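Side-chain contacts in Rx protein (Solanum tuberosum, PDB 4M70), which probably recognises pathogen avirulence proteins indirectly and triggers plant defence, including the hypersensitive response, as an NB-LRR resistance protein whose N-terminal coiled-coil domain is described here: residues A8-L13 with S37-L42; M14-Q19 with T68-V73; Q19-E22 with D27-P30; Q29-K34 with E95-L100. All coordinates share one frame; numbering follows the deposited sequence.

Overall arrangement
Four helices, 4-24, 29-42, 56-81 and 86-119, form the coiled-coil domain at the N-terminus of this resistance protein, and the four contacts tie them into one bundle. Contacts 1 and 3 both join helix 4-24 to helix 29-42, with centres about 16 Å apart; contact 3 lies at the turn between them. Contact 2 links helix 4-24 to helix 56-81, and contact 4 links helix 29-42 to helix 86-119; their centres lie about 9 Å from each other, and their segments alternate along the chain. Contacts 1, 2 and 4 join segments farther apart in sequence than contact 3 does, so the helices are held together as one bundle.

Contact 1: residues A8-L13 with S37-L42; sequences AAVTSL and SLRAIL
Arg39 reaches from helix 29-42 to helix 4-24 and meets it in two ways, with its aliphatic stem against Val10 and its charged end against Thr11. The apolar part is simple. Val10 carries CG1 anti to its backbone N, and this methyl group lies 3.8 Å from Arg39 CB, with CG a little farther along the same stem. Side chains of Ile62 and Leu35 also press on Val10, placing it on the inner side of the helix.

The polar part needs a change of direction. Extended through its first two torsions, the Arg39 chain brings CD to 3.5 Å from Thr11 OG1; the turn at chi3 (64°) then swings the guanidinium so that NH1 faces the hydroxyl. NH1 donates a hydrogen bond to Thr11 OG1 at 3.1 Å, with an N-H...O angle of 157°. The hydroxyl sits at the edge of the guanidinium, only 12° out of its plane, well placed for an in-plane N-H. Thr11 OG1 is also hydrogen-bonded to the carbonyl oxygen of Tyr7, one turn back, so a bond within the helix and a bond between helices meet on one oxygen. Tyr7 and Met14 pack on the arginine too.

The Arg39 stem thus packs on buried Val10 while its polar end meets partly exposed Thr11, in the antiparallel hairpin of helices 4-24 and 29-42, the first two of the four-helix bundle.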
# COMPACT_ATOMS: atom_id res chain seq x y z
N ALA A 8 -13.65 6.32 -0.61
CA ALA A 8 -13.86 5.58 -1.85
C ALA A 8 -12.57 4.97 -2.38
O ALA A 8 -12.54 3.80 -2.80
CB ALA A 8 -14.50 6.48 -2.90
N ALA A 9 -11.50 5.75 -2.36
CA ALA A 9 -10.21 5.28 -2.86
C ALA A 9 -9.64 4.12 -2.03
O ALA A 9 -9.17 3.13 -2.59
CB ALA A 9 -9.22 6.43 -2.91
N VAL A 10 -9.69 4.26 -0.71
CA VAL A 10 -9.22 3.21 0.19
C VAL A 10 -10.06 1.94 0.03
O VAL A 10 -9.53 0.83 0.04
CB VAL A 10 -9.20 3.68 1.67
CG1 VAL A 10 -8.94 2.51 2.62
CG2 VAL A 10 -8.16 4.76 1.87
N THR A 11 -11.37 2.12 -0.14
CA THR A 11 -12.27 0.99 -0.38
C THR A 11 -11.88 0.24 -1.66
O THR A 11 -11.81 -1.00 -1.70
CB THR A 11 -13.73 1.45 -0.51
OG1 THR A 11 -14.14 2.11 0.70
CG2 THR A 11 -14.65 0.27 -0.79
N SER A 12 -11.59 1.02 -2.70
CA SER A 12 -11.19 0.45 -3.97
C SER A 12 -9.86 -0.30 -3.83
O SER A 12 -9.68 -1.38 -4.40
CB SER A 12 -11.10 1.54 -5.03
OG SER A 12 -10.82 0.99 -6.30
N LEU A 13 -8.94 0.25 -3.04
CA LEU A 13 -7.65 -0.39 -2.79
C LEU A 13 -7.80 -1.71 -2.03
O LEU A 13 -7.09 -2.68 -2.29
CB LEU A 13 -6.70 0.57 -2.05
CG LEU A 13 -5.31 0.02 -1.72
CD1 LEU A 13 -4.65 -0.56 -2.97
CD2 LEU A 13 -4.43 1.09 -1.09
N SER A 37 -9.07 -0.51 8.89
CA SER A 37 -8.99 0.21 10.15
C SER A 37 -8.74 1.71 9.95
O SER A 37 -9.40 2.56 10.58
CB SER A 37 -7.91 -0.40 11.03
OG SER A 37 -7.84 0.26 12.28
N LEU A 38 -7.81 2.04 9.05
CA LEU A 38 -7.52 3.44 8.77
C LEU A 38 -8.73 4.13 8.15
O LEU A 38 -9.02 5.31 8.44
CB LEU A 38 -6.30 3.55 7.86
CG LEU A 38 -4.95 3.19 8.48
CD1 LEU A 38 -3.88 2.98 7.42
CD2 LEU A 38 -4.51 4.26 9.48
N ARG A 39 -9.46 3.39 7.31
CA ARG A 39 -10.63 3.94 6.65
C ARG A 39 -11.69 4.21 7.71
O ARG A 39 -12.38 5.24 7.67
CB ARG A 39 -11.18 2.94 5.62
CG ARG A 39 -12.34 3.48 4.80
CD ARG A 39 -13.03 2.40 3.97
NE ARG A 39 -13.66 1.38 4.81
CZ ARG A 39 -14.35 0.34 4.36
NH1 ARG A 39 -14.54 0.17 3.06
NH2 ARG A 39 -14.88 -0.52 5.22
N ALA A 40 -11.80 3.28 8.66
CA ALA A 40 -12.71 3.42 9.78
C ALA A 40 -12.41 4.69 10.56
O ALA A 40 -13.31 5.39 11.03
CB ALA A 40 -12.65 2.20 10.68
N ILE A 41 -11.12 4.99 10.68
CA ILE A 41 -10.70 6.22 11.34
C ILE A 41 -11.17 7.44 10.55
O ILE A 41 -11.68 8.39 11.14
CB ILE A 41 -9.19 6.26 11.56
CG1 ILE A 41 -8.82 5.33 12.71
CG2 ILE A 41 -8.73 7.66 11.88
CD1 ILE A 41 -7.35 5.26 12.94
N LEU A 42 -10.99 7.41 9.23
CA LEU A 42 -11.42 8.56 8.42
C LEU A 42 -12.91 8.87 8.54
O LEU A 42 -13.29 10.04 8.66
CB LEU A 42 -11.10 8.34 6.94
CG LEU A 42 -9.67 8.25 6.42
CD1 LEU A 42 -9.68 7.82 4.97
CD2 LEU A 42 -9.02 9.62 6.54

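Contact 2: residues M14-Q19 with T68-V73; sequences MRTIHQ and TTEDMV
Thr16 faces helix 56-81 with both branches of its side chain, the hydroxyl toward Glu70 and the methyl toward Val73. Its OG1 lies 2.8 Å from Glu70 OE2, a distance suited to a hydrogen bond, but Ser12 OG is modelled implausibly close to the same OE2, so the exact place of that carboxylate oxygen is doubtful. The two side chains cross at about a right angle. On the apolar branch, Thr16 CG2 rests 4.0 Å from Val73 CG1 and 3.9 Å from the backbone O of Glu70. The methyl therefore sits among groups from successive turns of the partner helix.

The torsions sort these two roles. Thr16 holds CG2 anti to its backbone N (chi1 -64° for OG1), which leaves OG1 beside that N. There the hydroxyl makes a hydrogen bond within its own helix, to the carbonyl oxygen of Ser12, and this acceptor competes for its single proton; the pairing with Glu70 stays undecided. Glu70 has an unusual first torsion of -107° and then runs out extended, carrying its carboxylate across to helix 4-24.

Farther out, Arg15 NH2 stays 5.6 Å from Glu70 OE2, opposite in charge but not in contact. Ser20 packs on Val73, extending the apolar side toward the next turn.

Thr16 thus joins two kinds of chemistry in one residue: a polar side, where the sharing of the hydroxyl proton is unsettled, and an apolar methyl contact with Val73.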
# COMPACT_ATOMS: atom_id res chain seq x y z
N MET A 14 -8.72 -1.72 -1.07
CA MET A 14 -9.03 -2.93 -0.30
C MET A 14 -9.52 -4.01 -1.26
O MET A 14 -9.04 -5.16 -1.24
CB MET A 14 -10.09 -2.61 0.76
CG MET A 14 -9.55 -1.86 1.99
SD MET A 14 -10.79 -0.90 2.91
CE MET A 14 -11.88 -2.18 3.52
N ARG A 15 -10.47 -3.63 -2.11
CA ARG A 15 -11.02 -4.55 -3.11
C ARG A 15 -9.94 -5.08 -4.06
O ARG A 15 -9.92 -6.27 -4.41
CB ARG A 15 -12.15 -3.85 -3.88
CG ARG A 15 -13.23 -4.77 -4.42
CD ARG A 15 -14.49 -3.97 -4.72
NE ARG A 15 -14.19 -2.75 -5.45
CZ ARG A 15 -14.69 -1.55 -5.16
NH1 ARG A 15 -15.53 -1.40 -4.14
NH2 ARG A 15 -14.34 -0.50 -5.89
N THR A 16 -9.03 -4.19 -4.47
CA THR A 16 -7.93 -4.55 -5.36
C THR A 16 -6.99 -5.55 -4.69
O THR A 16 -6.54 -6.52 -5.30
CB THR A 16 -7.13 -3.30 -5.78
OG1 THR A 16 -7.98 -2.42 -6.54
CG2 THR A 16 -5.91 -3.68 -6.61
N ILE A 17 -6.73 -5.31 -3.41
CA ILE A 17 -5.89 -6.20 -2.63
C ILE A 17 -6.51 -7.59 -2.55
O ILE A 17 -5.83 -8.59 -2.76
CB ILE A 17 -5.62 -5.64 -1.23
CG1 ILE A 17 -4.56 -4.53 -1.30
CG2 ILE A 17 -5.15 -6.73 -0.29
CD1 ILE A 17 -4.39 -3.76 -0.01
N HIS A 18 -7.81 -7.65 -2.28
CA HIS A 18 -8.48 -8.95 -2.27
C HIS A 18 -8.45 -9.66 -3.64
O HIS A 18 -8.29 -10.88 -3.70
CB HIS A 18 -9.91 -8.85 -1.73
CG HIS A 18 -9.99 -9.09 -0.25
ND1 HIS A 18 -11.18 -9.07 0.45
CD2 HIS A 18 -9.03 -9.36 0.66
CE1 HIS A 18 -10.94 -9.32 1.72
NE2 HIS A 18 -9.65 -9.50 1.88
N GLN A 19 -8.62 -8.90 -4.73
CA GLN A 19 -8.50 -9.49 -6.07
C GLN A 19 -7.11 -10.08 -6.30
O GLN A 19 -6.96 -11.19 -6.85
CB GLN A 19 -8.84 -8.45 -7.14
CG GLN A 19 -10.31 -8.04 -7.18
CD GLN A 19 -10.58 -6.91 -8.16
OE1 GLN A 19 -9.70 -6.10 -8.45
NE2 GLN A 19 -11.80 -6.87 -8.68
N THR A 68 -2.79 5.03 -7.36
CA THR A 68 -1.48 4.64 -7.89
C THR A 68 -1.09 3.24 -7.42
O THR A 68 -0.67 2.37 -8.22
CB THR A 68 -0.38 5.65 -7.45
OG1 THR A 68 -0.75 6.97 -7.87
CG2 THR A 68 0.97 5.28 -8.05
N THR A 69 -1.25 3.01 -6.12
CA THR A 69 -0.96 1.72 -5.53
C THR A 69 -1.81 0.64 -6.19
O THR A 69 -1.35 -0.47 -6.44
CB THR A 69 -1.22 1.73 -4.02
OG1 THR A 69 -0.48 2.79 -3.41
CG2 THR A 69 -0.85 0.39 -3.41
N GLU A 70 -3.06 0.99 -6.46
CA GLU A 70 -3.99 0.08 -7.13
C GLU A 70 -3.43 -0.36 -8.46
O GLU A 70 -3.40 -1.56 -8.77
CB GLU A 70 -5.32 0.77 -7.39
CG GLU A 70 -6.44 0.32 -6.51
CD GLU A 70 -7.76 0.81 -7.03
OE1 GLU A 70 -7.76 1.71 -7.89
OE2 GLU A 70 -8.80 0.29 -6.58
N ASP A 71 -2.97 0.62 -9.24
CA ASP A 71 -2.41 0.33 -10.55
C ASP A 71 -1.21 -0.61 -10.45
O ASP A 71 -1.10 -1.59 -11.22
CB ASP A 71 -2.01 1.62 -11.26
CG ASP A 71 -3.21 2.47 -11.66
OD1 ASP A 71 -4.33 1.92 -11.74
OD2 ASP A 71 -3.03 3.68 -11.88
N MET A 72 -0.33 -0.34 -9.49
CA MET A 72 0.86 -1.16 -9.30
C MET A 72 0.56 -2.60 -8.86
O MET A 72 1.17 -3.56 -9.36
CB MET A 72 1.81 -0.49 -8.31
CG MET A 72 2.53 0.73 -8.90
SD MET A 72 3.49 1.63 -7.66
CE MET A 72 4.36 2.82 -8.67
N VAL A 73 -0.37 -2.76 -7.93
CA VAL A 73 -0.78 -4.08 -7.47
C VAL A 73 -1.43 -4.87 -8.60
O VAL A 73 -1.16 -6.06 -8.78
CB VAL A 73 -1.73 -3.99 -6.24
CG1 VAL A 73 -2.36 -5.34 -5.94
CG2 VAL A 73 -0.97 -3.46 -5.02

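Contact 3: residues Q19-E22 with D27-P30; sequences QSME and DLQP
Met21 and Leu28 pack closely where the chain reverses between helix 4-24 and helix 29-42. Met21 CG comes to 3.5 Å from Leu28 CB, and the two side chains run antiparallel, side by side. CD1 of Leu28 goes on toward the preceding residue, stopping 3.7 Å from Ser20 OG. The first torsion of Leu28, with CG anti to the carbonyl carbon (chi1 -52°), turns the CG branch inward, and its methyl groups reach helix 86-119. The side chain there touches Ile96, Phe97 and Leu100, so that a residue of the connecting loop is buried by two helices. The serine hydroxyl that borders this cluster is not left to the hydrocarbon: it is hydrogen-bonded to Ser77 OG.

On the more exposed side the contact changes character. The methionine chain bends at its last torsion (chi3 61°), folding CE toward Gln29, which it crosses at about a right angle. Here sulfur and methyl lie against polar atoms: Met21 SD is 3.6 Å from Gln29 N, and Met21 CE is 3.5 Å from Gln29 OE1. These are van der Waals contacts, without a hydrogen bond between the segments, and the amide oxygen is instead claimed by His18 NE2. Both Met21 and Gln29 are partly exposed, in contrast to the buried Ser20 and Leu28.

Leu28, just before helix 29-42 begins, is thus buried where the antiparallel hairpin formed by the first two helices of the bundle makes its turn.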
# COMPACT_ATOMS: atom_id res chain seq x y z
N GLN A 19 -8.62 -8.90 -4.73
CA GLN A 19 -8.50 -9.49 -6.07
C GLN A 19 -7.11 -10.08 -6.30
O GLN A 19 -6.96 -11.19 -6.85
CB GLN A 19 -8.84 -8.45 -7.14
CG GLN A 19 -10.31 -8.04 -7.18
CD GLN A 19 -10.58 -6.91 -8.16
OE1 GLN A 19 -9.70 -6.10 -8.45
NE2 GLN A 19 -11.80 -6.87 -8.68
N SER A 20 -6.09 -9.34 -5.86
CA SER A 20 -4.72 -9.81 -5.95
C SER A 20 -4.53 -11.07 -5.11
O SER A 20 -3.82 -11.98 -5.52
CB SER A 20 -3.73 -8.73 -5.51
OG SER A 20 -2.39 -9.18 -5.63
N MET A 21 -5.16 -11.12 -3.94
CA MET A 21 -5.07 -12.30 -3.07
C MET A 21 -5.67 -13.52 -3.75
O MET A 21 -5.09 -14.60 -3.74
CB MET A 21 -5.75 -12.06 -1.72
CG MET A 21 -4.99 -11.15 -0.78
SD MET A 21 -5.89 -10.72 0.73
CE MET A 21 -6.13 -12.34 1.48
N GLU A 22 -6.85 -13.32 -4.34
CA GLU A 22 -7.53 -14.39 -5.06
C GLU A 22 -6.68 -14.92 -6.20
O GLU A 22 -6.62 -16.13 -6.43
CB GLU A 22 -8.87 -13.91 -5.60
CG GLU A 22 -9.92 -13.64 -4.53
CD GLU A 22 -11.26 -13.24 -5.12
OE1 GLU A 22 -11.46 -13.43 -6.34
OE2 GLU A 22 -12.11 -12.71 -4.37
N ASP A 27 -0.30 -13.48 0.95
CA ASP A 27 -0.87 -13.14 2.24
C ASP A 27 -0.89 -11.63 2.36
O ASP A 27 0.07 -11.02 2.84
CB ASP A 27 -0.02 -13.75 3.37
CG ASP A 27 -0.59 -13.46 4.74
OD1 ASP A 27 -1.82 -13.34 4.87
OD2 ASP A 27 0.22 -13.35 5.69
N LEU A 28 -1.98 -11.04 1.91
CA LEU A 28 -2.11 -9.59 1.91
C LEU A 28 -3.17 -9.12 2.90
O LEU A 28 -3.41 -7.92 3.04
CB LEU A 28 -2.44 -9.10 0.50
CG LEU A 28 -1.50 -9.61 -0.60
CD1 LEU A 28 -1.93 -9.14 -2.00
CD2 LEU A 28 -0.08 -9.18 -0.32
N GLN A 29 -3.81 -10.06 3.58
CA GLN A 29 -4.86 -9.73 4.54
C GLN A 29 -4.45 -8.73 5.64
O GLN A 29 -5.28 -7.92 6.05
CB GLN A 29 -5.50 -10.99 5.14
CG GLN A 29 -6.79 -10.73 5.92
CD GLN A 29 -7.93 -10.22 5.04
OE1 GLN A 29 -7.93 -10.40 3.82
NE2 GLN A 29 -8.91 -9.58 5.67
N PRO A 30 -3.20 -8.79 6.14
CA PRO A 30 -2.82 -7.74 7.10
C PRO A 30 -2.91 -6.33 6.52
O PRO A 30 -3.35 -5.41 7.22
CB PRO A 30 -1.36 -8.08 7.43
CG PRO A 30 -0.91 -9.03 6.36
CD PRO A 30 -2.14 -9.81 6.02

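Contact 4: residues Q29-K34 with E95-L100; sequences QPFYEK and EIFFVL
Phe31 lays one face of its ring on Leu100 and turns its rim to Phe97. The first is a CH-pi contact: Leu100 CB stands 3.7 Å from the centroid of the Phe31 ring and only 9° off its normal, almost directly over the middle. Leu100 CD1 adds to it, 3.8 Å from Phe31 CD1.

The aromatic pair meets differently. Phe31 CE1 and Phe97 CD1 are 4.0 Å apart, each close to the plane of the other's ring, so the rings touch rim to rim without stacking. Phe97 also brings its backbone O to 3.8 Å from Phe31 CZ, obliquely. Both phenylalanines hold CG anti to the carbonyl carbon (chi1 -65° for Phe31), which carries Phe31 across to helix 86-119.

The polar element lies within helix 29-42. Gln29 NE2 donates to Glu33 OE2 at 3.1 Å, in the plane of its own amide but 26° out of the carboxylate plane, on the anti side.

Glu101 and Leu104 continue the cover of Phe31, while the chain of another protein packs on Phe97. Between 29-34 and 95-100 the contact thus relies on dispersion and ring-face attraction, with no hydrogen bond across it.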
# COMPACT_ATOMS: atom_id res chain seq x y z
N GLN A 29 -3.81 -10.06 3.58
CA GLN A 29 -4.86 -9.73 4.54
C GLN A 29 -4.45 -8.73 5.64
O GLN A 29 -5.28 -7.92 6.05
CB GLN A 29 -5.50 -10.99 5.14
CG GLN A 29 -6.79 -10.73 5.92
CD GLN A 29 -7.93 -10.22 5.04
OE1 GLN A 29 -7.93 -10.40 3.82
NE2 GLN A 29 -8.91 -9.58 5.67
N PRO A 30 -3.20 -8.79 6.14
CA PRO A 30 -2.82 -7.74 7.10
C PRO A 30 -2.91 -6.33 6.52
O PRO A 30 -3.35 -5.41 7.22
CB PRO A 30 -1.36 -8.08 7.43
CG PRO A 30 -0.91 -9.03 6.36
CD PRO A 30 -2.14 -9.81 6.02
N PHE A 31 -2.51 -6.17 5.26
CA PHE A 31 -2.63 -4.88 4.58
C PHE A 31 -4.09 -4.48 4.51
O PHE A 31 -4.44 -3.33 4.78
CB PHE A 31 -2.06 -4.94 3.17
CG PHE A 31 -0.58 -5.20 3.10
CD1 PHE A 31 -0.09 -6.39 2.60
CD2 PHE A 31 0.32 -4.24 3.53
CE1 PHE A 31 1.27 -6.62 2.53
CE2 PHE A 31 1.68 -4.45 3.46
CZ PHE A 31 2.16 -5.65 2.96
N TYR A 32 -4.94 -5.43 4.14
CA TYR A 32 -6.38 -5.22 4.03
C TYR A 32 -6.95 -4.72 5.37
O TYR A 32 -7.69 -3.75 5.40
CB TYR A 32 -7.05 -6.52 3.59
CG TYR A 32 -8.52 -6.42 3.29
CD1 TYR A 32 -9.47 -6.70 4.27
CD2 TYR A 32 -8.97 -6.06 2.03
CE1 TYR A 32 -10.82 -6.62 4.00
CE2 TYR A 32 -10.32 -5.98 1.74
CZ TYR A 32 -11.24 -6.26 2.73
OH TYR A 32 -12.59 -6.18 2.45
N GLU A 33 -6.59 -5.40 6.46
CA GLU A 33 -7.09 -5.05 7.78
C GLU A 33 -6.60 -3.68 8.25
O GLU A 33 -7.36 -2.90 8.83
CB GLU A 33 -6.68 -6.11 8.81
CG GLU A 33 -7.34 -7.47 8.63
CD GLU A 33 -8.84 -7.43 8.91
OE1 GLU A 33 -9.28 -6.52 9.65
OE2 GLU A 33 -9.57 -8.30 8.40
N LYS A 34 -5.33 -3.38 7.98
CA LYS A 34 -4.78 -2.08 8.34
C LYS A 34 -5.48 -0.97 7.56
O LYS A 34 -5.79 0.10 8.11
CB LYS A 34 -3.28 -2.06 8.07
CG LYS A 34 -2.57 -0.81 8.56
CD LYS A 34 -1.07 -0.87 8.24
CE LYS A 34 -0.39 -2.07 8.90
NZ LYS A 34 1.07 -2.14 8.56
N GLU A 95 7.32 -7.32 -5.20
CA GLU A 95 6.93 -6.00 -5.65
C GLU A 95 5.58 -5.60 -5.05
O GLU A 95 5.38 -4.46 -4.62
CB GLU A 95 6.90 -5.94 -7.18
CG GLU A 95 6.86 -4.52 -7.69
CD GLU A 95 8.14 -3.78 -7.39
OE1 GLU A 95 9.21 -4.44 -7.34
OE2 GLU A 95 8.10 -2.55 -7.18
N ILE A 96 4.64 -6.56 -5.02
CA ILE A 96 3.35 -6.32 -4.38
C ILE A 96 3.48 -5.95 -2.90
O ILE A 96 2.88 -4.97 -2.43
CB ILE A 96 2.40 -7.53 -4.53
CG1 ILE A 96 2.02 -7.75 -6.00
CG2 ILE A 96 1.11 -7.33 -3.72
CD1 ILE A 96 1.23 -9.01 -6.23
N PHE A 97 4.26 -6.75 -2.17
CA PHE A 97 4.46 -6.51 -0.74
C PHE A 97 5.05 -5.13 -0.48
O PHE A 97 4.57 -4.37 0.36
CB PHE A 97 5.39 -7.56 -0.13
CG PHE A 97 4.80 -8.93 -0.07
CD1 PHE A 97 3.71 -9.21 0.75
CD2 PHE A 97 5.39 -9.97 -0.77
CE1 PHE A 97 3.18 -10.49 0.81
CE2 PHE A 97 4.87 -11.25 -0.71
CZ PHE A 97 3.77 -11.51 0.08
N PHE A 98 6.10 -4.82 -1.23
CA PHE A 98 6.83 -3.57 -1.07
C PHE A 98 5.95 -2.36 -1.35
O PHE A 98 5.93 -1.39 -0.57
CB PHE A 98 8.05 -3.56 -1.98
CG PHE A 98 8.88 -2.31 -1.88
CD1 PHE A 98 8.72 -1.27 -2.78
CD2 PHE A 98 9.83 -2.17 -0.87
CE1 PHE A 98 9.48 -0.12 -2.68
CE2 PHE A 98 10.60 -1.03 -0.77
CZ PHE A 98 10.42 0.00 -1.67
N VAL A 99 5.20 -2.42 -2.45
CA VAL A 99 4.33 -1.30 -2.79
C VAL A 99 3.23 -1.13 -1.75
O VAL A 99 2.91 -0.00 -1.36
CB VAL A 99 3.76 -1.40 -4.23
CG1 VAL A 99 2.77 -2.54 -4.36
CG2 VAL A 99 3.11 -0.09 -4.63
N LEU A 100 2.67 -2.24 -1.27
CA LEU A 100 1.61 -2.14 -0.27
C LEU A 100 2.09 -1.57 1.06
O LEU A 100 1.39 -0.79 1.70
CB LEU A 100 0.91 -3.48 -0.08
CG LEU A 100 -0.06 -3.83 -1.20
CD1 LEU A 100 -0.69 -5.20 -0.99
CD2 LEU A 100 -1.13 -2.75 -1.28